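Local coordinates for VP2 (Primate bocaparvovirus 1, PDB 7L0Y), which assembles, as one of 60 capsid protein copies that include minor size variants, into the T=1 icosahedral capsid of human bocavirus 1, about 26 nm across, at residues 63-68 with 169-174; 96-101 with 225-230; 110-115 with 444-449. All coordinates share one frame; numbering follows the deposited sequence.

Contact 1. Residues 63-68 with 169-174; sequences SQRCVT and YIPIEN
Tyr-169 pairs with Val-67 as an antiparallel hydrogen-bonded pair: Val-67 N donates to Tyr-169 O at 3.0 Å, and Tyr-169 N returns a bond to Val-67 O at 3.1 Å. Both side chains stand on the same face of the sheet. With chi1 at 60° the tyrosine CG sits between its own backbone N and carbonyl carbon, and the ring swings across to meet the valine. Val-67 CG1 lies over one ring face in a CH-pi contact, 3.4 Å from the Tyr-169 ring centroid and displaced toward CE1. The phenol OH is hydrogen-bonded to Phe-200 N.

At Ile-170 the ladder gives way to weaker contacts. Its CA makes a CA-H...O contact of 3.5 Å with Arg-65 O, and CG2 lies by the same carbonyl. Gln-64 starts out away from this segment, but a bend at chi2 (-64°) brings the amide back, so that Gln-64 OE1 lies 3.2 Å from Ile-170 CD1. Pro-171 comes next and has no N-H to offer; its CD rests against Arg-65 O and Val-67 CG1.

Ile-172 meets the arginine stem, CG2 lying 3.5 Å from Arg-65 CD. Last, Asn-174 crosses the Arg-65 chain at about a right angle. Its OD1 lies near the guanidinium plane, at the edge, yet 4.1 Å from Arg-65 NH1; the two planes are 58° apart. Arg-65 NH2 instead makes a weak hydrogen bond to Tyr-487 O of a neighbouring subunit.

This is the last rung of a short antiparallel pairing, where strand 161-169 runs out into a loop and strand 65-69 lies between it and strand 50-53. Chemically, two backbone bonds end the pairing; beyond them apolar and CH...O contacts take over, in a buried region that other subunits also touch.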
loop_
_atom_site.group_PDB
_atom_site.type_symbol
_atom_site.label_atom_id
_atom_site.label_comp_id
_atom_site.label_asym_id
_atom_site.label_seq_id
_atom_site.Cartn_x
_atom_site.Cartn_y
_atom_site.Cartn_z
ATOM N N SER A 63 -20.732 -70.424 -97.786
ATOM C CA SER A 63 -21.379 -71.004 -96.618
ATOM C C SER A 63 -21.273 -70.032 -95.449
ATOM O O SER A 63 -20.191 -69.851 -94.881
ATOM C CB SER A 63 -20.748 -72.348 -96.253
ATOM O OG SER A 63 -21.423 -72.946 -95.163
ATOM N N GLN A 64 -22.397 -69.421 -95.089
ATOM C CA GLN A 64 -22.461 -68.558 -93.924
ATOM C C GLN A 64 -23.427 -69.148 -92.917
ATOM O O GLN A 64 -24.378 -69.850 -93.264
ATOM C CB GLN A 64 -22.903 -67.129 -94.265
ATOM C CG GLN A 64 -21.868 -66.304 -94.987
ATOM C CD GLN A 64 -20.645 -66.072 -94.142
ATOM O OE1 GLN A 64 -20.754 -65.880 -92.941
ATOM N NE2 GLN A 64 -19.473 -66.092 -94.761
ATOM N N ARG A 65 -23.159 -68.850 -91.658
ATOM C CA ARG A 65 -24.062 -69.188 -90.577
ATOM C C ARG A 65 -24.200 -67.947 -89.722
ATOM O O ARG A 65 -23.201 -67.422 -89.228
ATOM C CB ARG A 65 -23.531 -70.345 -89.745
ATOM C CG ARG A 65 -24.516 -70.898 -88.759
ATOM C CD ARG A 65 -23.806 -71.891 -87.899
ATOM N NE ARG A 65 -24.690 -72.564 -86.965
ATOM C CZ ARG A 65 -25.224 -73.747 -87.202
ATOM N NH1 ARG A 65 -24.906 -74.372 -88.322
ATOM N NH2 ARG A 65 -26.028 -74.312 -86.313
ATOM N N CYS A 66 -25.418 -67.464 -89.568
ATOM C CA CYS A 66 -25.630 -66.256 -88.798
ATOM C C CYS A 66 -26.743 -66.494 -87.804
ATOM O O CYS A 66 -27.680 -67.243 -88.061
ATOM C CB CYS A 66 -25.992 -65.066 -89.681
ATOM S SG CYS A 66 -27.428 -65.356 -90.731
ATOM N N VAL A 67 -26.624 -65.845 -86.664
ATOM C CA VAL A 67 -27.712 -65.722 -85.717
ATOM C C VAL A 67 -28.209 -64.289 -85.753
ATOM O O VAL A 67 -27.434 -63.342 -85.578
ATOM C CB VAL A 67 -27.282 -66.169 -84.315
ATOM C CG1 VAL A 67 -25.908 -65.750 -84.091
ATOM C CG2 VAL A 67 -28.168 -65.528 -83.262
ATOM N N THR A 68 -29.495 -64.135 -86.021
ATOM C CA THR A 68 -30.150 -62.843 -86.057
ATOM C C THR A 68 -30.900 -62.624 -84.755
ATOM O O THR A 68 -31.416 -63.565 -84.153
ATOM C CB THR A 68 -31.102 -62.748 -87.248
ATOM O OG1 THR A 68 -32.029 -63.835 -87.202
ATOM C CG2 THR A 68 -30.336 -62.807 -88.543
ATOM N N TYR A 169 -24.836 -61.714 -86.030
ATOM C CA TYR A 169 -23.423 -62.021 -85.977
ATOM C C TYR A 169 -23.212 -63.447 -86.431
ATOM O O TYR A 169 -24.129 -64.268 -86.424
ATOM C CB TYR A 169 -22.854 -61.794 -84.574
ATOM C CG TYR A 169 -23.493 -62.633 -83.500
ATOM C CD1 TYR A 169 -22.986 -63.875 -83.175
ATOM C CD2 TYR A 169 -24.602 -62.177 -82.811
ATOM C CE1 TYR A 169 -23.557 -64.631 -82.201
ATOM C CE2 TYR A 169 -25.183 -62.930 -81.837
ATOM C CZ TYR A 169 -24.662 -64.158 -81.533
ATOM O OH TYR A 169 -25.246 -64.925 -80.562
ATOM N N ILE A 170 -21.980 -63.725 -86.834
ATOM C CA ILE A 170 -21.582 -65.036 -87.331
ATOM C C ILE A 170 -21.020 -65.817 -86.148
ATOM O O ILE A 170 -19.962 -65.443 -85.621
ATOM C CB ILE A 170 -20.558 -64.905 -88.463
ATOM C CG1 ILE A 170 -21.197 -64.179 -89.645
ATOM C CG2 ILE A 170 -20.055 -66.257 -88.885
ATOM C CD1 ILE A 170 -20.216 -63.705 -90.678
ATOM N N PRO A 171 -21.711 -66.847 -85.662
ATOM C CA PRO A 171 -21.198 -67.579 -84.499
ATOM C C PRO A 171 -20.022 -68.484 -84.816
ATOM O O PRO A 171 -19.196 -68.749 -83.938
ATOM C CB PRO A 171 -22.424 -68.368 -84.036
ATOM C CG PRO A 171 -23.204 -68.581 -85.272
ATOM C CD PRO A 171 -22.987 -67.396 -86.143
ATOM N N ILE A 172 -19.923 -68.981 -86.042
ATOM C CA ILE A 172 -18.895 -69.947 -86.387
ATOM C C ILE A 172 -18.582 -69.783 -87.861
ATOM O O ILE A 172 -19.402 -69.281 -88.630
ATOM C CB ILE A 172 -19.349 -71.389 -86.076
ATOM C CG1 ILE A 172 -18.181 -72.364 -86.144
ATOM C CG2 ILE A 172 -20.389 -71.826 -87.067
ATOM C CD1 ILE A 172 -18.507 -73.712 -85.597
ATOM N N GLU A 173 -17.392 -70.210 -88.258
ATOM C CA GLU A 173 -17.069 -70.262 -89.676
ATOM C C GLU A 173 -17.711 -71.517 -90.246
ATOM O O GLU A 173 -17.361 -72.634 -89.859
ATOM C CB GLU A 173 -15.557 -70.256 -89.866
ATOM C CG GLU A 173 -15.100 -70.071 -91.295
ATOM C CD GLU A 173 -13.593 -69.939 -91.399
ATOM O OE1 GLU A 173 -12.916 -70.070 -90.359
ATOM O OE2 GLU A 173 -13.082 -69.695 -92.513
ATOM N N ASN A 174 -18.648 -71.335 -91.174
ATOM C CA ASN A 174 -19.608 -72.395 -91.463
ATOM C C ASN A 174 -18.980 -73.501 -92.292
ATOM O O ASN A 174 -19.330 -74.674 -92.138
ATOM C CB ASN A 174 -20.827 -71.818 -92.178
ATOM C CG ASN A 174 -21.995 -72.781 -92.206
ATOM O OD1 ASN A 174 -22.186 -73.571 -91.285
ATOM N ND2 ASN A 174 -22.781 -72.721 -93.272
#

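Contact 2. Residues 96-101 with 225-230; sequences KRFRPK and EWVNNE
Lys-96 and Glu-230 lie side by side and point the same way, joined by a salt bridge of 3.4 Å between Lys-96 NZ and Glu-230 OE2. The backbones form an antiparallel hydrogen-bonded pair at Phe-98 and Val-227: Phe-98 N donates to Val-227 O at 3.2 Å, and Val-227 N to Phe-98 O at 3.1 Å.

Trp-226 is sandwiched between two arginines. Over one face the Arg-97 guanidinium lies nearly flat, planes 20° apart, in a cation-pi contact with CZ 3.6 Å from the centroid of the Trp-226 five-membered ring. Over the opposite face lies the Arg-99 guanidinium, planes at 16°, with NE nearest Trp-226 CZ2 at 3.4 Å; its CG adds a CH-pi contact to the six-membered ring. Both arginine chains run extended from CG to NE, which carries each guanidinium out over a face of the indole. Arg-99 is anchored beyond it by a salt bridge to Glu-459 and a hydrogen bond to Cys-224 O.

On the other face of the sheet Val-227 CG1 sits over the Phe-98 ring, 3.5 Å from its centroid, offset toward CE1.

Strand 95-118 is flanked here by 215-232 and 446-462. Lys-96 and Arg-97 both oppose Glu-461 of the latter in a classic beta bulge, and the order fits the BIDG sheet of the parvovirus jelly roll.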
loop_
_atom_site.group_PDB
_atom_site.type_symbol
_atom_site.label_atom_id
_atom_site.label_comp_id
_atom_site.label_asym_id
_atom_site.label_seq_id
_atom_site.Cartn_x
_atom_site.Cartn_y
_atom_site.Cartn_z
ATOM N N LYS A 96 -4.166 -29.300 -90.626
ATOM C CA LYS A 96 -3.244 -30.353 -91.020
ATOM C C LYS A 96 -3.564 -31.696 -90.386
ATOM O O LYS A 96 -3.164 -32.729 -90.927
ATOM C CB LYS A 96 -1.814 -29.945 -90.680
ATOM C CG LYS A 96 -1.633 -29.580 -89.246
ATOM C CD LYS A 96 -0.209 -29.211 -88.960
ATOM C CE LYS A 96 0.686 -30.417 -88.945
ATOM N NZ LYS A 96 2.097 -30.038 -88.660
ATOM N N ARG A 97 -4.247 -31.712 -89.251
ATOM C CA ARG A 97 -4.648 -32.971 -88.654
ATOM C C ARG A 97 -5.807 -32.725 -87.707
ATOM O O ARG A 97 -6.032 -31.609 -87.244
ATOM C CB ARG A 97 -3.486 -33.640 -87.927
ATOM C CG ARG A 97 -2.855 -32.769 -86.900
ATOM C CD ARG A 97 -1.890 -33.555 -86.102
ATOM N NE ARG A 97 -1.376 -32.772 -84.998
ATOM C CZ ARG A 97 -0.599 -33.263 -84.049
ATOM N NH1 ARG A 97 -0.277 -34.546 -84.064
ATOM N NH2 ARG A 97 -0.174 -32.481 -83.073
ATOM N N PHE A 98 -6.536 -33.796 -87.426
ATOM C CA PHE A 98 -7.675 -33.743 -86.529
ATOM C C PHE A 98 -7.876 -35.128 -85.953
ATOM O O PHE A 98 -7.408 -36.117 -86.508
ATOM C CB PHE A 98 -8.934 -33.255 -87.250
ATOM C CG PHE A 98 -9.339 -34.107 -88.406
ATOM C CD1 PHE A 98 -10.257 -35.118 -88.249
ATOM C CD2 PHE A 98 -8.788 -33.910 -89.646
ATOM C CE1 PHE A 98 -10.625 -35.892 -89.306
ATOM C CE2 PHE A 98 -9.149 -34.692 -90.701
ATOM C CZ PHE A 98 -10.068 -35.683 -90.533
ATOM N N ARG A 99 -8.511 -35.183 -84.793
ATOM C CA ARG A 99 -8.935 -36.452 -84.226
ATOM C C ARG A 99 -10.161 -36.210 -83.371
ATOM O O ARG A 99 -10.343 -35.114 -82.837
ATOM C CB ARG A 99 -7.816 -37.097 -83.406
ATOM C CG ARG A 99 -7.316 -36.227 -82.321
ATOM C CD ARG A 99 -6.305 -36.946 -81.522
ATOM N NE ARG A 99 -5.793 -36.090 -80.473
ATOM C CZ ARG A 99 -4.853 -36.456 -79.621
ATOM N NH1 ARG A 99 -4.337 -37.670 -79.696
ATOM N NH2 ARG A 99 -4.437 -35.610 -78.694
ATOM N N PRO A 100 -11.013 -37.219 -83.206
ATOM C CA PRO A 100 -12.112 -37.104 -82.247
ATOM C C PRO A 100 -11.574 -37.149 -80.825
ATOM O O PRO A 100 -10.625 -37.872 -80.528
ATOM C CB PRO A 100 -12.982 -38.319 -82.566
ATOM C CG PRO A 100 -12.048 -39.287 -83.141
ATOM C CD PRO A 100 -11.026 -38.516 -83.897
ATOM N N LYS A 101 -12.176 -36.352 -79.952
ATOM C CA LYS A 101 -11.742 -36.230 -78.569
ATOM C C LYS A 101 -12.789 -36.736 -77.588
ATOM O O LYS A 101 -12.538 -37.686 -76.846
ATOM C CB LYS A 101 -11.397 -34.773 -78.260
ATOM C CG LYS A 101 -10.855 -34.559 -76.873
ATOM C CD LYS A 101 -10.606 -33.092 -76.619
ATOM C CE LYS A 101 -10.198 -32.840 -75.185
ATOM N NZ LYS A 101 -8.904 -33.500 -74.875
ATOM N N GLU A 225 -5.279 -41.709 -82.298
ATOM C CA GLU A 225 -4.224 -41.199 -83.151
ATOM C C GLU A 225 -4.808 -40.202 -84.137
ATOM O O GLU A 225 -5.980 -40.283 -84.512
ATOM C CB GLU A 225 -3.534 -42.342 -83.892
ATOM C CG GLU A 225 -4.435 -43.086 -84.850
ATOM C CD GLU A 225 -3.750 -44.282 -85.488
ATOM O OE1 GLU A 225 -2.504 -44.362 -85.439
ATOM O OE2 GLU A 225 -4.460 -45.144 -86.045
ATOM N N TRP A 226 -3.982 -39.257 -84.555
ATOM C CA TRP A 226 -4.430 -38.233 -85.481
ATOM C C TRP A 226 -4.592 -38.803 -86.878
ATOM O O TRP A 226 -3.792 -39.622 -87.331
ATOM C CB TRP A 226 -3.418 -37.104 -85.524
ATOM C CG TRP A 226 -3.236 -36.401 -84.252
ATOM C CD1 TRP A 226 -2.382 -36.739 -83.259
ATOM C CD2 TRP A 226 -3.862 -35.187 -83.850
ATOM N NE1 TRP A 226 -2.457 -35.831 -82.242
ATOM C CE2 TRP A 226 -3.356 -34.860 -82.585
ATOM C CE3 TRP A 226 -4.808 -34.349 -84.432
ATOM C CZ2 TRP A 226 -3.765 -33.736 -81.891
ATOM C CZ3 TRP A 226 -5.209 -33.237 -83.748
ATOM C CH2 TRP A 226 -4.691 -32.936 -82.493
ATOM N N VAL A 227 -5.635 -38.367 -87.561
ATOM C CA VAL A 227 -5.707 -38.483 -89.008
ATOM C C VAL A 227 -5.115 -37.220 -89.616
ATOM O O VAL A 227 -5.583 -36.108 -89.357
ATOM C CB VAL A 227 -7.143 -38.748 -89.487
ATOM C CG1 VAL A 227 -8.104 -37.958 -88.710
ATOM C CG2 VAL A 227 -7.280 -38.356 -90.944
ATOM N N ASN A 228 -4.063 -37.398 -90.402
ATOM C CA ASN A 228 -3.260 -36.296 -90.889
ATOM C C ASN A 228 -3.755 -35.829 -92.245
ATOM O O ASN A 228 -4.033 -36.629 -93.135
ATOM C CB ASN A 228 -1.802 -36.720 -90.999
ATOM C CG ASN A 228 -1.223 -37.139 -89.678
ATOM O OD1 ASN A 228 -0.661 -38.219 -89.554
ATOM N ND2 ASN A 228 -1.351 -36.286 -88.679
ATOM N N ASN A 229 -3.881 -34.521 -92.395
ATOM C CA ASN A 229 -4.190 -33.930 -93.679
ATOM C C ASN A 229 -2.948 -33.167 -94.130
ATOM O O ASN A 229 -2.774 -31.991 -93.826
ATOM C CB ASN A 229 -5.406 -33.019 -93.537
ATOM C CG ASN A 229 -5.912 -32.501 -94.842
ATOM O OD1 ASN A 229 -5.813 -33.156 -95.868
ATOM N ND2 ASN A 229 -6.463 -31.305 -94.813
ATOM N N GLU A 230 -2.119 -33.830 -94.927
ATOM C CA GLU A 230 -0.905 -33.244 -95.471
ATOM C C GLU A 230 -0.478 -34.015 -96.701
ATOM O O GLU A 230 -0.682 -35.225 -96.797
ATOM C CB GLU A 230 0.251 -33.223 -94.465
ATOM C CG GLU A 230 0.211 -32.105 -93.448
ATOM C CD GLU A 230 1.297 -32.246 -92.410
ATOM O OE1 GLU A 230 1.840 -33.360 -92.274
ATOM O OE2 GLU A 230 1.645 -31.241 -91.762
#

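Contact 3. Residues 110-115 with 444-449; sequences LQIKQI and LNIYCT
Tyr-447 lays its ring alongside Lys-113, the two side chains pointing the same way from one face of the sheet, with Tyr-447 CE2 3.4 Å from Lys-113 CB. The lysine, bent at chi2 and chi3, carries its ammonium away to a weak hydrogen bond with Asn-126 OD1. Ile-115 crosses the tyrosine at about a right angle and puts its CG1 at the ring edge, 3.6 Å from Tyr-447 CD2. Asn-445 packs its amide against the same isoleucine, ND2 lying 3.4 Å from Ile-115 CB.

Farther along this face, Thr-449 has OG1 between its backbone N and carbonyl carbon (chi1 60°), turned toward Gln-111. From there OG1 gives a weak hydrogen bond of 3.1 Å to Gln-111 OE1, while Gln-111 NE2 makes another weak one to Thr-129 O of a neighbouring subunit.

The other face is more apolar. Ile-112 and Ile-446 run side by side, Ile-112 CG2 being 4.0 Å from Ile-446 CB, and Cys-448 SG touches Leu-110 CD1.

Between the two faces runs a regular antiparallel ladder. Gln-111 with Thr-449 and Lys-113 with Tyr-447 each exchange two backbone bonds, and Ile-115 N closes the row on Asn-445 O at 2.8 Å with a nearly straight 172° at the hydrogen.

Five backbone bonds therefore fix the register of what are, by their order in the fold, betaD and betaI of the parvovirus jelly roll. The one side-chain hydrogen bond identified across the pair is weak. Neighbouring subunits touch Gln-111, Lys-113 and Tyr-447, consistent with a place near the five-fold axis.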
loop_
_atom_site.group_PDB
_atom_site.type_symbol
_atom_site.label_atom_id
_atom_site.label_comp_id
_atom_site.label_asym_id
_atom_site.label_seq_id
_atom_site.Cartn_x
_atom_site.Cartn_y
_atom_site.Cartn_z
ATOM N N LEU A 110 -38.720 -40.088 -77.125
ATOM C CA LEU A 110 -39.119 -41.383 -77.641
ATOM C C LEU A 110 -40.624 -41.427 -77.832
ATOM O O LEU A 110 -41.380 -40.854 -77.047
ATOM C CB LEU A 110 -38.684 -42.497 -76.696
ATOM C CG LEU A 110 -37.220 -42.924 -76.687
ATOM C CD1 LEU A 110 -36.735 -43.010 -78.107
ATOM C CD2 LEU A 110 -36.371 -41.950 -75.931
ATOM N N GLN A 111 -41.058 -42.108 -78.877
ATOM C CA GLN A 111 -42.467 -42.331 -79.138
ATOM C C GLN A 111 -42.680 -43.782 -79.513
ATOM O O GLN A 111 -42.142 -44.245 -80.518
ATOM C CB GLN A 111 -42.956 -41.443 -80.265
ATOM C CG GLN A 111 -43.069 -40.003 -79.917
ATOM C CD GLN A 111 -43.386 -39.186 -81.125
ATOM O OE1 GLN A 111 -42.956 -39.504 -82.226
ATOM N NE2 GLN A 111 -44.185 -38.162 -80.947
ATOM N N ILE A 112 -43.464 -44.493 -78.722
ATOM C CA ILE A 112 -43.908 -45.829 -79.079
ATOM C C ILE A 112 -45.348 -45.723 -79.551
ATOM O O ILE A 112 -46.201 -45.184 -78.842
ATOM C CB ILE A 112 -43.772 -46.819 -77.913
ATOM C CG1 ILE A 112 -42.308 -46.973 -77.516
ATOM C CG2 ILE A 112 -44.293 -48.167 -78.331
ATOM C CD1 ILE A 112 -41.891 -46.115 -76.363
ATOM N N LYS A 113 -45.604 -46.199 -80.757
ATOM C CA LYS A 113 -46.934 -46.220 -81.334
ATOM C C LYS A 113 -47.352 -47.668 -81.515
ATOM O O LYS A 113 -46.544 -48.509 -81.906
ATOM C CB LYS A 113 -46.974 -45.514 -82.690
ATOM C CG LYS A 113 -46.460 -44.094 -82.720
ATOM C CD LYS A 113 -47.333 -43.134 -81.971
ATOM C CE LYS A 113 -48.553 -42.759 -82.791
ATOM N NZ LYS A 113 -49.374 -41.705 -82.141
ATOM N N GLN A 114 -48.611 -47.956 -81.231
ATOM C CA GLN A 114 -49.178 -49.243 -81.591
ATOM C C GLN A 114 -49.643 -49.209 -83.037
ATOM O O GLN A 114 -50.221 -48.224 -83.494
ATOM C CB GLN A 114 -50.338 -49.591 -80.666
ATOM C CG GLN A 114 -50.939 -50.946 -80.925
ATOM C CD GLN A 114 -52.010 -51.296 -79.927
ATOM O OE1 GLN A 114 -52.196 -50.602 -78.936
ATOM N NE2 GLN A 114 -52.744 -52.361 -80.201
ATOM N N ILE A 115 -49.367 -50.280 -83.763
ATOM C CA ILE A 115 -49.723 -50.393 -85.170
ATOM C C ILE A 115 -51.017 -51.185 -85.245
ATOM O O ILE A 115 -51.044 -52.372 -84.915
ATOM C CB ILE A 115 -48.614 -51.077 -85.975
ATOM C CG1 ILE A 115 -47.307 -50.305 -85.842
ATOM C CG2 ILE A 115 -49.009 -51.170 -87.430
ATOM C CD1 ILE A 115 -46.113 -51.073 -86.311
ATOM N N LEU A 444 -47.805 -57.687 -79.226
ATOM C CA LEU A 444 -48.396 -56.450 -79.694
ATOM C C LEU A 444 -47.471 -55.799 -80.708
ATOM O O LEU A 444 -46.268 -55.676 -80.479
ATOM C CB LEU A 444 -48.630 -55.520 -78.513
ATOM C CG LEU A 444 -49.445 -54.271 -78.765
ATOM C CD1 LEU A 444 -50.840 -54.707 -79.120
ATOM C CD2 LEU A 444 -49.450 -53.411 -77.530
ATOM N N ASN A 445 -48.033 -55.361 -81.824
ATOM C CA ASN A 445 -47.239 -54.812 -82.915
ATOM C C ASN A 445 -47.040 -53.323 -82.671
ATOM O O ASN A 445 -47.987 -52.539 -82.746
ATOM C CB ASN A 445 -47.923 -55.064 -84.253
ATOM C CG ASN A 445 -47.063 -54.679 -85.426
ATOM O OD1 ASN A 445 -45.839 -54.721 -85.355
ATOM N ND2 ASN A 445 -47.701 -54.306 -86.522
ATOM N N ILE A 446 -45.798 -52.935 -82.397
ATOM C CA ILE A 446 -45.454 -51.579 -81.998
ATOM C C ILE A 446 -44.176 -51.176 -82.712
ATOM O O ILE A 446 -43.415 -52.016 -83.193
ATOM C CB ILE A 446 -45.266 -51.452 -80.472
ATOM C CG1 ILE A 446 -44.179 -52.409 -79.999
ATOM C CG2 ILE A 446 -46.561 -51.716 -79.742
ATOM C CD1 ILE A 446 -43.779 -52.219 -78.572
ATOM N N TYR A 447 -43.948 -49.870 -82.792
ATOM C CA TYR A 447 -42.683 -49.354 -83.282
ATOM C C TYR A 447 -42.335 -48.124 -82.470
ATOM O O TYR A 447 -43.202 -47.474 -81.890
ATOM C CB TYR A 447 -42.717 -49.023 -84.773
ATOM C CG TYR A 447 -43.487 -47.786 -85.114
ATOM C CD1 TYR A 447 -42.840 -46.583 -85.314
ATOM C CD2 TYR A 447 -44.861 -47.810 -85.198
ATOM C CE1 TYR A 447 -43.533 -45.459 -85.616
ATOM C CE2 TYR A 447 -45.561 -46.688 -85.500
ATOM C CZ TYR A 447 -44.896 -45.512 -85.710
ATOM O OH TYR A 447 -45.600 -44.373 -86.015
ATOM N N CYS A 448 -41.050 -47.816 -82.422
ATOM C CA CYS A 448 -40.561 -46.655 -81.702
ATOM C C CYS A 448 -39.906 -45.692 -82.676
ATOM O O CYS A 448 -39.154 -46.106 -83.560
ATOM C CB CYS A 448 -39.572 -47.054 -80.609
ATOM S SG CYS A 448 -38.972 -45.681 -79.606
ATOM N N THR A 449 -40.215 -44.416 -82.524
ATOM C CA THR A 449 -39.455 -43.344 -83.133
ATOM C C THR A 449 -38.904 -42.472 -82.022
ATOM O O THR A 449 -39.499 -42.371 -80.952
ATOM C CB THR A 449 -40.302 -42.496 -84.095
ATOM O OG1 THR A 449 -41.405 -41.913 -83.396
ATOM C CG2 THR A 449 -40.823 -43.338 -85.220
#

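From the N terminus, the chain reaches 63-68 first, then 96-101 and 110-115, before any contact closes. Contact 1 closes at 169-174, contact 2 at 225-230, and contact 3 only at 444-449, spanning the longest loop. Each loop opens before the previous one shuts, so all three cross and none nests. Contacts 2 and 3 share strand 95-118 yet their centres lie 41 Å apart: contact 2 joins it to 215-232, contact 3 to 446-462. Contact 1 stands off from both, its nearest atoms about 25 Å from contact 2 and about 16 Å from contact 3, and ties strand 65-69 to the end of 161-169.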